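Local coordinates for mandelate racemase/muconate lactonizing enzyme (Polaromonas sp., PDB 2OG9), which probably catalyses an isomerisation or related reaction on a carboxylate substrate, as a mandelate racemase-like member of the enolase superfamily, at residues G264-S269 with A289-G294; L285-P290 with L310-H315. One frame throughout, in Å; residues are numbered along the deposited sequence.

Interaction 1. Residues G264-S269 with A289-G294; sequences GEMLTS and APRVGG
Arg291 reaches along the loop 264-269 and touches each residue from Glu265 to Thr268. Its guanidinium has the selenium of Met266, a selenomethionine, at its edge and in its plane, NH1 lying 3.3 Å from SE. The carbonyl of Glu265 approaches the same group obliquely, and Arg291 CD comes to 3.3 Å from Glu265 O. Nearer the backbone, Arg291 CG packs on the methyl of Thr268, at 3.7 Å from CG2. With CG anti to the backbone N (chi1 -170°) and chi2 extended as well, the arginine runs out from its helix before bending at chi3. Beside it, Val292 CG1 rests 3.6 Å from Leu267 O.

The two backbones also draw close. Val292 CA makes a CA-H...O contact of 3.6 Å with Thr268 O. One water bridges the carbonyl oxygens of Thr268 and Arg291. Ser269 N, buried here, has no polar partner in the model.

Further out, Arg291 NH2 donates a hydrogen bond to Tyr67 OH. Gly293 closes the short helix in a Schellman motif, while the hydroxyl of Ser269 caps helix 270-278 through Glu272 N. The contact thus joins the loop after strand 261-263 to helix 289-292, with helices 270-278 and 295-307 packed against Val292 and Ala107 and Gly110 of a neighbouring subunit against the loop.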
ATOM      1  N   GLY A 264     -19.025 -10.235 -14.450  1.00 17.94           N
ATOM      2  CA  GLY A 264     -19.977  -9.563 -13.583  1.00 19.65           C
ATOM      3  C   GLY A 264     -21.429  -9.987 -13.725  1.00 20.60           C
ATOM      4  O   GLY A 264     -22.247  -9.696 -12.853  1.00 19.33           O
ATOM      5  N   GLU A 265     -21.756 -10.687 -14.810  1.00 22.40           N
ATOM      6  CA  GLU A 265     -23.131 -11.115 -15.050  1.00 25.30           C
ATOM      7  C   GLU A 265     -23.724 -11.983 -13.942  1.00 24.49           C
ATOM      8  O   GLU A 265     -24.940 -12.018 -13.769  1.00 23.41           O
ATOM      9  CB  GLU A 265     -23.231 -11.861 -16.390  1.00 28.55           C
ATOM     10  CG  GLU A 265     -22.425 -13.152 -16.445  1.00 32.63           C
ATOM     11  CD  GLU A 265     -22.362 -13.758 -17.838  1.00 35.48           C
ATOM     12  OE1 GLU A 265     -23.339 -14.414 -18.260  1.00 36.24           O
ATOM     13  OE2 GLU A 265     -21.327 -13.573 -18.514  1.00 37.58           O
HETATM   14  N   MSE A 266     -22.877 -12.668 -13.180  1.00 23.55           N
HETATM   15  CA  MSE A 266     -23.369 -13.538 -12.110  1.00 25.47           C
HETATM   16  C   MSE A 266     -23.587 -12.852 -10.763  1.00 24.96           C
HETATM   17  O   MSE A 266     -24.271 -13.391  -9.887  1.00 24.11           O
HETATM   18  CB  MSE A 266     -22.403 -14.708 -11.900  1.00 29.68           C
HETATM   19  CG  MSE A 266     -22.208 -15.583 -13.124  1.00 35.04           C
HETATM   20 SE   MSE A 266     -23.892 -16.299 -13.745  1.00 56.91          SE
HETATM   21  CE  MSE A 266     -24.260 -17.480 -12.251  1.00 39.05           C
ATOM     22  N   LEU A 267     -23.006 -11.668 -10.600  1.00 23.37           N
ATOM     23  CA  LEU A 267     -23.095 -10.932  -9.345  1.00 22.19           C
ATOM     24  C   LEU A 267     -24.513 -10.448  -9.037  1.00 23.75           C
ATOM     25  O   LEU A 267     -25.282 -10.142  -9.945  1.00 20.86           O
ATOM     26  CB  LEU A 267     -22.097  -9.766  -9.370  1.00 20.81           C
ATOM     27  CG  LEU A 267     -20.669 -10.219  -9.721  1.00 23.42           C
ATOM     28  CD1 LEU A 267     -19.695  -9.056  -9.591  1.00 21.84           C
ATOM     29  CD2 LEU A 267     -20.254 -11.365  -8.798  1.00 24.06           C
ATOM     30  N   THR A 268     -24.851 -10.378  -7.752  1.00 22.18           N
ATOM     31  CA  THR A 268     -26.194  -9.978  -7.347  1.00 23.68           C
ATOM     32  C   THR A 268     -26.322  -8.755  -6.447  1.00 22.94           C
ATOM     33  O   THR A 268     -27.353  -8.575  -5.801  1.00 22.29           O
ATOM     34  CB  THR A 268     -26.915 -11.157  -6.650  1.00 23.16           C
ATOM     35  OG1 THR A 268     -26.159 -11.571  -5.503  1.00 23.57           O
ATOM     36  CG2 THR A 268     -27.045 -12.333  -7.596  1.00 21.64           C
ATOM     37  N   SER A 269     -25.295  -7.914  -6.388  1.00 23.15           N
ATOM     38  CA  SER A 269     -25.372  -6.717  -5.549  1.00 24.18           C
ATOM     39  C   SER A 269     -24.336  -5.679  -5.934  1.00 23.58           C
ATOM     40  O   SER A 269     -23.332  -5.997  -6.576  1.00 22.06           O
ATOM     41  CB  SER A 269     -25.188  -7.075  -4.065  1.00 27.03           C
ATOM     42  OG  SER A 269     -23.848  -7.446  -3.778  1.00 23.86           O
ATOM     43  N   ALA A 289     -29.271  -5.676 -14.273  1.00 16.14           N
ATOM     44  CA  ALA A 289     -30.206  -4.927 -13.433  1.00 18.38           C
ATOM     45  C   ALA A 289     -31.141  -5.794 -12.580  1.00 20.01           C
ATOM     46  O   ALA A 289     -31.130  -5.699 -11.355  1.00 19.78           O
ATOM     47  CB  ALA A 289     -31.017  -3.945 -14.289  1.00 18.75           C
ATOM     48  N   PRO A 290     -31.967  -6.646 -13.213  1.00 22.21           N
ATOM     49  CA  PRO A 290     -32.878  -7.498 -12.438  1.00 22.95           C
ATOM     50  C   PRO A 290     -32.155  -8.354 -11.398  1.00 22.53           C
ATOM     51  O   PRO A 290     -32.639  -8.554 -10.287  1.00 23.41           O
ATOM     52  CB  PRO A 290     -33.544  -8.358 -13.511  1.00 22.77           C
ATOM     53  CG  PRO A 290     -33.563  -7.458 -14.703  1.00 25.11           C
ATOM     54  CD  PRO A 290     -32.184  -6.823 -14.661  1.00 23.95           C
ATOM     55  N   ARG A 291     -30.985  -8.858 -11.766  1.00 21.91           N
ATOM     56  CA  ARG A 291     -30.219  -9.708 -10.870  1.00 22.55           C
ATOM     57  C   ARG A 291     -29.594  -8.985  -9.669  1.00 20.16           C
ATOM     58  O   ARG A 291     -29.424  -9.586  -8.610  1.00 19.13           O
ATOM     59  CB  ARG A 291     -29.131 -10.438 -11.666  1.00 24.49           C
ATOM     60  CG  ARG A 291     -28.428 -11.529 -10.882  1.00 31.16           C
ATOM     61  CD  ARG A 291     -27.576 -12.420 -11.780  1.00 35.50           C
ATOM     62  NE  ARG A 291     -28.370 -13.115 -12.791  1.00 38.89           N
ATOM     63  CZ  ARG A 291     -27.952 -14.192 -13.452  1.00 40.65           C
ATOM     64  NH1 ARG A 291     -26.750 -14.692 -13.203  1.00 42.86           N
ATOM     65  NH2 ARG A 291     -28.733 -14.774 -14.352  1.00 41.50           N
ATOM     66  N   VAL A 292     -29.263  -7.706  -9.820  1.00 17.79           N
ATOM     67  CA  VAL A 292     -28.642  -6.962  -8.725  1.00 18.21           C
ATOM     68  C   VAL A 292     -29.631  -6.193  -7.850  1.00 18.24           C
ATOM     69  O   VAL A 292     -29.234  -5.545  -6.884  1.00 15.87           O
ATOM     70  CB  VAL A 292     -27.560  -5.970  -9.244  1.00 19.38           C
ATOM     71  CG1 VAL A 292     -26.497  -6.726 -10.025  1.00 18.52           C
ATOM     72  CG2 VAL A 292     -28.195  -4.891 -10.102  1.00 18.70           C
ATOM     73  N   GLY A 293     -30.914  -6.256  -8.188  1.00 17.35           N
ATOM     74  CA  GLY A 293     -31.905  -5.563  -7.383  1.00 18.46           C
ATOM     75  C   GLY A 293     -32.630  -4.413  -8.052  1.00 18.63           C
ATOM     76  O   GLY A 293     -33.263  -3.603  -7.375  1.00 18.48           O
ATOM     77  N   GLY A 294     -32.537  -4.326  -9.375  1.00 17.52           N
ATOM     78  CA  GLY A 294     -33.228  -3.262 -10.077  1.00 15.62           C
ATOM     79  C   GLY A 294     -32.357  -2.149 -10.625  1.00 16.36           C
ATOM     80  O   GLY A 294     -31.123  -2.213 -10.599  1.00 13.45           O
TER
HETATM   81  O   HOH W   1     -30.082  -8.994  -5.832  1.00 23.28           O

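Interaction 2. Residues L285-P290 with L310-H315; sequences LMPDAP and LMLAPH
Leu285 is held to the segment 310-315 by two backbone hydrogen bonds: its N donates to Met311 O at 3.0 Å, and its O accepts from Ala313 N at 3.0 Å. Both are nearly straight at hydrogen (163° and 164°). A third, from His315 N to Pro287 O at 3.2 Å, reaches its acceptor from above the carbonyl plane, and Pro314 CA adds a CA-H...O contact to the same oxygen.

The Leu285-Leu312 pair is a parallel bridge between strands 284-285 and 311-312, adjacent strands of the TIM barrel of this enolase-superfamily enzyme, connected through helix 295-307. Leu285 and Leu312 put their side chains on one face of the sheet, where helices 270-278 and 295-307 pack on Leu285. The pyrrolidine of Pro287 joins them, its CD 3.7 Å from Leu312 CD1; with its CG anti to the backbone N, Leu312 carries CD1 up to this ring.

Met286 lies along Ala313 instead, with CG 3.2 Å from Ala313 O and 4.0 Å from Ala313 CB, and a bend at chi3 brings CE back to within 3.4 Å of that oxygen. Beyond the strand ends, the Asp288 carboxylate and the His315 ring are turned 70° apart, OD2 standing 4.0 Å from CD2. The stronger partners of this carboxylate lie elsewhere, Tyr67 OH at OD2 and Arg291 N at OD1, the latter capping helix 289-292.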
ATOM      1  N   LEU A 285     -17.570  -4.289 -17.593  1.00 13.96           N
ATOM      2  CA  LEU A 285     -18.361  -4.753 -16.463  1.00 16.77           C
ATOM      3  C   LEU A 285     -19.730  -5.150 -17.012  1.00 16.82           C
ATOM      4  O   LEU A 285     -20.312  -4.425 -17.826  1.00 18.19           O
ATOM      5  CB  LEU A 285     -18.511  -3.641 -15.418  1.00 16.84           C
ATOM      6  CG  LEU A 285     -19.125  -4.072 -14.085  1.00 19.90           C
ATOM      7  CD1 LEU A 285     -18.160  -5.007 -13.353  1.00 19.58           C
ATOM      8  CD2 LEU A 285     -19.415  -2.840 -13.238  1.00 19.29           C
HETATM    9  N   MSE A 286     -20.251  -6.285 -16.566  1.00 16.10           N
HETATM   10  CA  MSE A 286     -21.534  -6.758 -17.070  1.00 16.74           C
HETATM   11  C   MSE A 286     -22.630  -6.906 -16.031  1.00 15.84           C
HETATM   12  O   MSE A 286     -23.108  -8.011 -15.764  1.00 16.88           O
HETATM   13  CB  MSE A 286     -21.330  -8.086 -17.802  1.00 20.12           C
HETATM   14  CG  MSE A 286     -20.293  -7.990 -18.909  1.00 25.45           C
HETATM   15 SE   MSE A 286     -20.199  -9.626 -19.938  1.00 50.49          SE
HETATM   16  CE  MSE A 286     -21.792  -9.405 -21.053  1.00 29.06           C
ATOM     17  N   PRO A 287     -23.060  -5.787 -15.438  1.00 16.73           N
ATOM     18  CA  PRO A 287     -24.115  -5.837 -14.429  1.00 17.78           C
ATOM     19  C   PRO A 287     -25.440  -6.232 -15.069  1.00 17.72           C
ATOM     20  O   PRO A 287     -25.686  -5.935 -16.239  1.00 16.15           O
ATOM     21  CB  PRO A 287     -24.129  -4.416 -13.878  1.00 16.75           C
ATOM     22  CG  PRO A 287     -23.762  -3.595 -15.074  1.00 18.87           C
ATOM     23  CD  PRO A 287     -22.634  -4.400 -15.695  1.00 16.88           C
ATOM     24  N   ASP A 288     -26.270  -6.924 -14.299  1.00 15.97           N
ATOM     25  CA  ASP A 288     -27.584  -7.381 -14.741  1.00 17.64           C
ATOM     26  C   ASP A 288     -28.565  -6.696 -13.788  1.00 17.12           C
ATOM     27  O   ASP A 288     -28.666  -7.079 -12.622  1.00 14.96           O
ATOM     28  CB  ASP A 288     -27.648  -8.909 -14.599  1.00 18.88           C
ATOM     29  CG  ASP A 288     -28.993  -9.493 -14.994  1.00 22.66           C
ATOM     30  OD1 ASP A 288     -30.021  -8.800 -14.852  1.00 22.62           O
ATOM     31  OD2 ASP A 288     -29.021 -10.665 -15.424  1.00 22.22           O
ATOM     32  N   ALA A 289     -29.271  -5.676 -14.273  1.00 16.14           N
ATOM     33  CA  ALA A 289     -30.206  -4.927 -13.433  1.00 18.38           C
ATOM     34  C   ALA A 289     -31.141  -5.794 -12.580  1.00 20.01           C
ATOM     35  O   ALA A 289     -31.130  -5.699 -11.355  1.00 19.78           O
ATOM     36  CB  ALA A 289     -31.017  -3.945 -14.289  1.00 18.75           C
ATOM     37  N   PRO A 290     -31.967  -6.646 -13.213  1.00 22.21           N
ATOM     38  CA  PRO A 290     -32.878  -7.498 -12.438  1.00 22.95           C
ATOM     39  C   PRO A 290     -32.155  -8.354 -11.398  1.00 22.53           C
ATOM     40  O   PRO A 290     -32.639  -8.554 -10.287  1.00 23.41           O
ATOM     41  CB  PRO A 290     -33.544  -8.358 -13.511  1.00 22.77           C
ATOM     42  CG  PRO A 290     -33.563  -7.458 -14.703  1.00 25.11           C
ATOM     43  CD  PRO A 290     -32.184  -6.823 -14.661  1.00 23.95           C
ATOM     44  N   LEU A 310     -14.172   2.263 -16.650  1.00 18.12           N
ATOM     45  CA  LEU A 310     -14.488   1.003 -17.323  1.00 18.00           C
ATOM     46  C   LEU A 310     -15.560   1.123 -18.404  1.00 18.17           C
ATOM     47  O   LEU A 310     -16.267   2.132 -18.488  1.00 15.86           O
ATOM     48  CB  LEU A 310     -14.952  -0.037 -16.297  1.00 17.72           C
ATOM     49  CG  LEU A 310     -14.057  -0.287 -15.081  1.00 18.85           C
ATOM     50  CD1 LEU A 310     -14.691  -1.360 -14.203  1.00 20.22           C
ATOM     51  CD2 LEU A 310     -12.670  -0.727 -15.537  1.00 17.81           C
HETATM   52  N   MSE A 311     -15.664   0.071 -19.216  1.00 16.39           N
HETATM   53  CA  MSE A 311     -16.646  -0.024 -20.291  1.00 19.43           C
HETATM   54  C   MSE A 311     -17.826  -0.810 -19.726  1.00 19.16           C
HETATM   55  O   MSE A 311     -17.670  -1.574 -18.769  1.00 17.52           O
HETATM   56  CB  MSE A 311     -16.075  -0.797 -21.487  1.00 23.90           C
HETATM   57  CG  MSE A 311     -14.809  -0.233 -22.101  1.00 31.56           C
HETATM   58 SE   MSE A 311     -15.113   1.406 -23.060  1.00 53.08          SE
HETATM   59  CE  MSE A 311     -15.953   0.699 -24.661  1.00 33.83           C
ATOM     60  N   LEU A 312     -19.000  -0.636 -20.328  1.00 18.22           N
ATOM     61  CA  LEU A 312     -20.194  -1.318 -19.860  1.00 17.24           C
ATOM     62  C   LEU A 312     -20.819  -2.235 -20.908  1.00 18.53           C
ATOM     63  O   LEU A 312     -20.952  -1.865 -22.079  1.00 18.30           O
ATOM     64  CB  LEU A 312     -21.232  -0.284 -19.424  1.00 20.76           C
ATOM     65  CG  LEU A 312     -22.400  -0.789 -18.588  1.00 21.43           C
ATOM     66  CD1 LEU A 312     -21.906  -1.126 -17.190  1.00 23.70           C
ATOM     67  CD2 LEU A 312     -23.481   0.281 -18.523  1.00 24.36           C
ATOM     68  N   ALA A 313     -21.209  -3.428 -20.473  1.00 17.50           N
ATOM     69  CA  ALA A 313     -21.862  -4.402 -21.341  1.00 18.41           C
ATOM     70  C   ALA A 313     -22.895  -5.143 -20.488  1.00 18.45           C
ATOM     71  O   ALA A 313     -22.673  -6.283 -20.083  1.00 18.53           O
ATOM     72  CB  ALA A 313     -20.834  -5.387 -21.909  1.00 16.80           C
ATOM     73  N   PRO A 314     -24.038  -4.493 -20.193  1.00 20.32           N
ATOM     74  CA  PRO A 314     -25.095  -5.106 -19.377  1.00 20.93           C
ATOM     75  C   PRO A 314     -25.495  -6.466 -19.932  1.00 22.76           C
ATOM     76  O   PRO A 314     -25.504  -6.665 -21.150  1.00 20.94           O
ATOM     77  CB  PRO A 314     -26.233  -4.092 -19.453  1.00 21.29           C
ATOM     78  CG  PRO A 314     -25.521  -2.788 -19.674  1.00 22.43           C
ATOM     79  CD  PRO A 314     -24.445  -3.158 -20.664  1.00 21.77           C
ATOM     80  N   HIS A 315     -25.839  -7.392 -19.041  1.00 22.68           N
ATOM     81  CA  HIS A 315     -26.199  -8.753 -19.444  1.00 26.66           C
ATOM     82  C   HIS A 315     -27.693  -9.070 -19.352  1.00 27.48           C
ATOM     83  O   HIS A 315     -28.354  -8.689 -18.387  1.00 27.08           O
ATOM     84  CB  HIS A 315     -25.414  -9.753 -18.586  1.00 29.00           C
ATOM     85  CG  HIS A 315     -25.743 -11.187 -18.867  1.00 31.34           C
ATOM     86  ND1 HIS A 315     -25.427 -11.806 -20.057  1.00 33.33           N
ATOM     87  CD2 HIS A 315     -26.364 -12.122 -18.110  1.00 31.53           C
ATOM     88  CE1 HIS A 315     -25.839 -13.061 -20.022  1.00 32.56           C
ATOM     89  NE2 HIS A 315     -26.412 -13.278 -18.850  1.00 30.99           N
TER

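Overall arrangement
Interactions 1 and 2 lie on and just after the successive barrel strands 261-263, 284-285 and 311-312, and their centres lie about 9 Å apart. Along the chain, 264-269 comes first, then the overlapping ranges 285-290 and 289-294, and 310-315 last. Ala289 and Pro290 belong to both, so the short helix 289-292 links the strand pairing of interaction 2 to the loop packing of interaction 1. The contacts also touch directly, Glu265 OE1 lying 3.3 Å from His315 NE2. Loops after the strands therefore meet at one end of the barrel, the C-terminal end, where enolase-superfamily enzymes carry their active sites.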